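Local coordinates for putative outer membrane lipoprotein (Salmonella typhimurium LT2, PDB 2RD1) that is of unknown function but is a small DUF903-family protein of the SH3 clan, probably anchored to the outer membrane as a lipoprotein, at residues Thr3-Ile15 with Ile42-Asp54. Numbering follows the deposited sequence.
Sequences TNYVMTTKNGQTI and INSNDVAQLIKAD
With CG of Tyr5 set beside its own backbone N (chi1 -89°), the phenol leans over the neighbouring strand onto Lys52, whose CA sits 3.7 Å from the ring centroid in a CH-pi contact. Lys52 CG lies anti to its backbone N (chi1 -170°); the chain crosses the ring at a slant, CB and CG near CZ, CE2 and CE1, and bends at chi3 to bring CE within 3.1 Å of Tyr5 OH. On the same side of the sheet as Tyr5, selenomethionine Met7 lies alongside Leu50; it also crosses Val47 at about a right angle, Met7 CG to Val47 CG1 4.0 Å. Its SE reaches Ile42 CG2, and Pro21 touches both Met7 and Leu50.

Strands 4-9 and 47-52, the first and last of the chain, pair antiparallel in the three-stranded sheet that 14-18 completes, consistent with a small SH3-like all-beta fold. Val6 and Ile51 exchange two backbone hydrogen bonds, and Ala53 N extends the ladder to Asn4 O. A classic beta bulge at Ala48-Gln49, opposite Thr8, interrupts it; Thr8 O accepts from both Ala48 N (2.6 Å, in the carbonyl plane) and Gln49 N (3.2 Å). Beyond the bulge, Lys10 N donates a hydrogen bond to Asp46 O, 2.8 Å, from above its carbonyl plane, while Thr9 OG1 accepts from Gln13 N across the type I turn.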
loop_
_atom_site.group_PDB
_atom_site.type_symbol
_atom_site.label_atom_id
_atom_site.label_comp_id
_atom_site.label_asym_id
_atom_site.label_seq_id
_atom_site.Cartn_x
_atom_site.Cartn_y
_atom_site.Cartn_z
ATOM N N THR A 3 -1.960 5.275 10.120
ATOM C CA THR A 3 -2.500 3.921 10.439
ATOM C C THR A 3 -2.977 3.253 9.152
ATOM O O THR A 3 -2.848 2.040 8.978
ATOM C CB THR A 3 -3.700 3.992 11.413
ATOM O OG1 THR A 3 -3.566 5.136 12.265
ATOM C CG2 THR A 3 -3.755 2.741 12.274
ATOM N N ASN A 4 -3.540 4.049 8.254
ATOM C CA ASN A 4 -4.023 3.526 6.982
ATOM C C ASN A 4 -3.355 4.216 5.813
ATOM O O ASN A 4 -3.132 5.424 5.824
ATOM C CB ASN A 4 -5.535 3.710 6.859
ATOM C CG ASN A 4 -6.322 2.598 7.529
ATOM O OD1 ASN A 4 -7.491 2.777 7.872
ATOM N ND2 ASN A 4 -5.695 1.444 7.704
ATOM N N TYR A 5 -3.024 3.424 4.806
ATOM C CA TYR A 5 -2.415 3.933 3.597
ATOM C C TYR A 5 -3.246 3.350 2.484
ATOM O O TYR A 5 -3.834 2.274 2.641
ATOM C CB TYR A 5 -0.976 3.446 3.439
ATOM C CG TYR A 5 0.067 4.338 4.079
ATOM C CD1 TYR A 5 0.191 4.424 5.459
ATOM C CD2 TYR A 5 0.935 5.089 3.295
ATOM C CE1 TYR A 5 1.164 5.240 6.050
ATOM C CE2 TYR A 5 1.907 5.904 3.868
ATOM C CZ TYR A 5 2.016 5.976 5.247
ATOM O OH TYR A 5 2.985 6.780 5.806
ATOM N N VAL A 6 -3.323 4.076 1.376
ATOM C CA VAL A 6 -4.065 3.614 0.221
ATOM C C VAL A 6 -3.063 3.422 -0.896
ATOM O O VAL A 6 -2.339 4.345 -1.283
ATOM C CB VAL A 6 -5.134 4.620 -0.217
ATOM C CG1 VAL A 6 -5.777 4.157 -1.521
ATOM C CG2 VAL A 6 -6.173 4.761 0.874
HETATM N N MSE A 7 -3.030 2.196 -1.395
HETATM C CA MSE A 7 -2.136 1.789 -2.457
HETATM C C MSE A 7 -2.895 1.688 -3.769
HETATM O O MSE A 7 -3.965 1.089 -3.828
HETATM C CB MSE A 7 -1.544 0.424 -2.108
HETATM C CG MSE A 7 -0.651 -0.186 -3.170
HETATM SE SE MSE A 7 -0.116 -1.988 -2.672
HETATM C CE MSE A 7 1.347 -1.549 -1.499
ATOM N N THR A 8 -2.340 2.282 -4.816
ATOM C CA THR A 8 -2.947 2.216 -6.133
ATOM C C THR A 8 -2.008 1.399 -7.008
ATOM O O THR A 8 -0.817 1.694 -7.096
ATOM C CB THR A 8 -3.130 3.606 -6.738
ATOM O OG1 THR A 8 -3.991 4.373 -5.888
ATOM C CG2 THR A 8 -3.772 3.506 -8.122
ATOM N N THR A 9 -2.535 0.361 -7.649
ATOM C CA THR A 9 -1.687 -0.478 -8.481
ATOM C C THR A 9 -1.676 -0.066 -9.946
ATOM O O THR A 9 -2.546 0.667 -10.419
ATOM C CB THR A 9 -2.084 -1.983 -8.361
ATOM O OG1 THR A 9 -3.364 -2.203 -8.966
ATOM C CG2 THR A 9 -2.142 -2.403 -6.873
ATOM N N LYS A 10 -0.664 -0.544 -10.653
ATOM C CA LYS A 10 -0.485 -0.255 -12.064
ATOM C C LYS A 10 -1.723 -0.626 -12.865
ATOM O O LYS A 10 -2.135 0.119 -13.754
ATOM C CB LYS A 10 0.734 -1.019 -12.590
ATOM C CG LYS A 10 1.092 -0.714 -14.037
ATOM C CD LYS A 10 2.402 -1.377 -14.430
ATOM C CE LYS A 10 2.750 -1.098 -15.881
ATOM N NZ LYS A 10 4.097 -1.634 -16.237
ATOM N N ASN A 11 -2.322 -1.768 -12.537
ATOM C CA ASN A 11 -3.514 -2.246 -13.233
ATOM C C ASN A 11 -4.820 -1.601 -12.765
ATOM O O ASN A 11 -5.905 -2.038 -13.145
ATOM C CB ASN A 11 -3.626 -3.770 -13.120
ATOM C CG ASN A 11 -3.546 -4.251 -11.692
ATOM O OD1 ASN A 11 -2.518 -4.774 -11.261
ATOM N ND2 ASN A 11 -4.620 -4.056 -10.938
ATOM N N GLY A 12 -4.720 -0.579 -11.921
ATOM C CA GLY A 12 -5.913 0.134 -11.484
ATOM C C GLY A 12 -6.655 -0.239 -10.215
ATOM O O GLY A 12 -7.741 0.280 -9.981
ATOM N N GLN A 13 -6.102 -1.113 -9.387
ATOM C CA GLN A 13 -6.794 -1.485 -8.154
ATOM C C GLN A 13 -6.517 -0.512 -7.014
ATOM O O GLN A 13 -5.483 0.149 -6.986
ATOM C CB GLN A 13 -6.390 -2.893 -7.710
ATOM C CG GLN A 13 -6.869 -4.000 -8.621
ATOM C CD GLN A 13 -6.492 -5.369 -8.097
ATOM O OE1 GLN A 13 -6.935 -5.781 -7.023
ATOM N NE2 GLN A 13 -5.661 -6.083 -8.851
ATOM N N THR A 14 -7.463 -0.420 -6.087
ATOM C CA THR A 14 -7.313 0.438 -4.926
ATOM C C THR A 14 -7.334 -0.479 -3.718
ATOM O O THR A 14 -8.307 -1.188 -3.496
ATOM C CB THR A 14 -8.463 1.444 -4.809
ATOM O OG1 THR A 14 -8.438 2.330 -5.933
ATOM C CG2 THR A 14 -8.325 2.243 -3.537
ATOM N N ILE A 15 -6.260 -0.466 -2.939
ATOM C CA ILE A 15 -6.158 -1.330 -1.766
ATOM C C ILE A 15 -5.753 -0.549 -0.527
ATOM O O ILE A 15 -4.781 0.196 -0.551
ATOM C CB ILE A 15 -5.126 -2.446 -2.024
ATOM C CG1 ILE A 15 -5.618 -3.327 -3.171
ATOM C CG2 ILE A 15 -4.894 -3.276 -0.770
ATOM C CD1 ILE A 15 -4.549 -3.654 -4.172
ATOM N N ILE A 42 3.905 -7.514 -2.936
ATOM C CA ILE A 42 3.617 -7.218 -4.333
ATOM C C ILE A 42 4.841 -6.615 -4.994
ATOM O O ILE A 42 5.640 -5.947 -4.345
ATOM C CB ILE A 42 2.436 -6.220 -4.467
ATOM C CG1 ILE A 42 2.181 -5.897 -5.939
ATOM C CG2 ILE A 42 2.742 -4.930 -3.708
ATOM C CD1 ILE A 42 1.007 -4.960 -6.161
ATOM N N ASN A 43 4.996 -6.867 -6.286
ATOM C CA ASN A 43 6.126 -6.316 -7.018
ATOM C C ASN A 43 6.075 -4.789 -6.957
ATOM O O ASN A 43 5.064 -4.170 -7.299
ATOM C CB ASN A 43 6.099 -6.803 -8.468
ATOM C CG ASN A 43 7.064 -6.045 -9.355
ATOM O OD1 ASN A 43 8.183 -5.730 -8.952
ATOM N ND2 ASN A 43 6.635 -5.754 -10.579
ATOM N N SER A 44 7.171 -4.193 -6.503
ATOM C CA SER A 44 7.266 -2.746 -6.367
ATOM C C SER A 44 6.961 -1.988 -7.651
ATOM O O SER A 44 6.631 -0.804 -7.604
ATOM C CB SER A 44 8.660 -2.362 -5.866
ATOM O OG SER A 44 8.949 -3.015 -4.642
ATOM N N ASN A 45 7.073 -2.659 -8.793
ATOM C CA ASN A 45 6.798 -2.013 -10.075
ATOM C C ASN A 45 5.296 -1.905 -10.316
ATOM O O ASN A 45 4.837 -1.055 -11.082
ATOM C CB ASN A 45 7.446 -2.795 -11.223
ATOM C CG ASN A 45 8.960 -2.805 -11.139
ATOM O OD1 ASN A 45 9.543 -3.449 -10.262
ATOM N ND2 ASN A 45 9.607 -2.082 -12.049
ATOM N N ASP A 46 4.538 -2.772 -9.652
ATOM C CA ASP A 46 3.091 -2.785 -9.781
ATOM C C ASP A 46 2.390 -1.759 -8.895
ATOM O O ASP A 46 1.161 -1.672 -8.893
ATOM C CB ASP A 46 2.559 -4.179 -9.462
ATOM C CG ASP A 46 3.004 -5.215 -10.474
ATOM O OD1 ASP A 46 2.642 -5.075 -11.661
ATOM O OD2 ASP A 46 3.717 -6.165 -10.087
ATOM N N VAL A 47 3.168 -0.982 -8.144
ATOM C CA VAL A 47 2.599 0.033 -7.264
ATOM C C VAL A 47 2.682 1.425 -7.894
ATOM O O VAL A 47 3.773 1.963 -8.098
ATOM C CB VAL A 47 3.325 0.071 -5.901
ATOM C CG1 VAL A 47 2.681 1.113 -5.006
ATOM C CG2 VAL A 47 3.289 -1.310 -5.242
ATOM N N ALA A 48 1.522 2.006 -8.189
ATOM C CA ALA A 48 1.456 3.328 -8.800
ATOM C C ALA A 48 1.645 4.417 -7.750
ATOM O O ALA A 48 2.500 5.295 -7.907
ATOM C CB ALA A 48 0.122 3.508 -9.519
ATOM N N GLN A 49 0.842 4.362 -6.688
ATOM C CA GLN A 49 0.950 5.328 -5.603
ATOM C C GLN A 49 0.708 4.722 -4.225
ATOM O O GLN A 49 -0.011 3.741 -4.072
ATOM C CB GLN A 49 0.004 6.513 -5.840
ATOM C CG GLN A 49 0.659 7.618 -6.661
ATOM C CD GLN A 49 -0.273 8.765 -7.009
ATOM O OE1 GLN A 49 -1.281 8.579 -7.700
ATOM N NE2 GLN A 49 0.064 9.964 -6.543
ATOM N N LEU A 50 1.343 5.305 -3.222
ATOM C CA LEU A 50 1.213 4.842 -1.846
ATOM C C LEU A 50 0.932 6.091 -1.027
ATOM O O LEU A 50 1.844 6.833 -0.684
ATOM C CB LEU A 50 2.518 4.213 -1.383
ATOM C CG LEU A 50 2.409 3.010 -0.461
ATOM C CD1 LEU A 50 2.393 1.747 -1.308
ATOM C CD2 LEU A 50 3.600 2.984 0.487
ATOM N N ILE A 51 -0.330 6.305 -0.689
ATOM C CA ILE A 51 -0.707 7.516 0.022
ATOM C C ILE A 51 -1.282 7.316 1.417
ATOM O O ILE A 51 -2.192 6.509 1.610
ATOM C CB ILE A 51 -1.702 8.305 -0.844
ATOM C CG1 ILE A 51 -1.015 8.659 -2.176
ATOM C CG2 ILE A 51 -2.204 9.547 -0.104
ATOM C CD1 ILE A 51 -1.938 9.271 -3.224
ATOM N N LYS A 52 -0.738 8.059 2.380
ATOM C CA LYS A 52 -1.205 7.984 3.756
ATOM C C LYS A 52 -2.614 8.565 3.784
ATOM O O LYS A 52 -2.836 9.691 3.345
ATOM C CB LYS A 52 -0.294 8.791 4.694
ATOM C CG LYS A 52 -0.605 8.527 6.166
ATOM C CD LYS A 52 0.138 9.449 7.127
ATOM C CE LYS A 52 1.634 9.154 7.194
ATOM N NZ LYS A 52 2.317 10.033 8.203
ATOM N N ALA A 53 -3.566 7.799 4.300
ATOM C CA ALA A 53 -4.947 8.258 4.346
ATOM C C ALA A 53 -5.174 9.379 5.349
ATOM O O ALA A 53 -4.522 9.438 6.391
ATOM C CB ALA A 53 -5.882 7.083 4.664
ATOM N N ASP A 54 -6.093 10.278 5.023
ATOM C CA ASP A 54 -6.428 11.370 5.927
ATOM C C ASP A 54 -7.682 10.892 6.645
ATOM O O ASP A 54 -8.475 10.154 6.059
ATOM C CB ASP A 54 -6.716 12.648 5.139
ATOM C CG ASP A 54 -5.477 13.189 4.436
ATOM O OD1 ASP A 54 -4.591 13.733 5.130
ATOM O OD2 ASP A 54 -5.384 13.056 3.194
#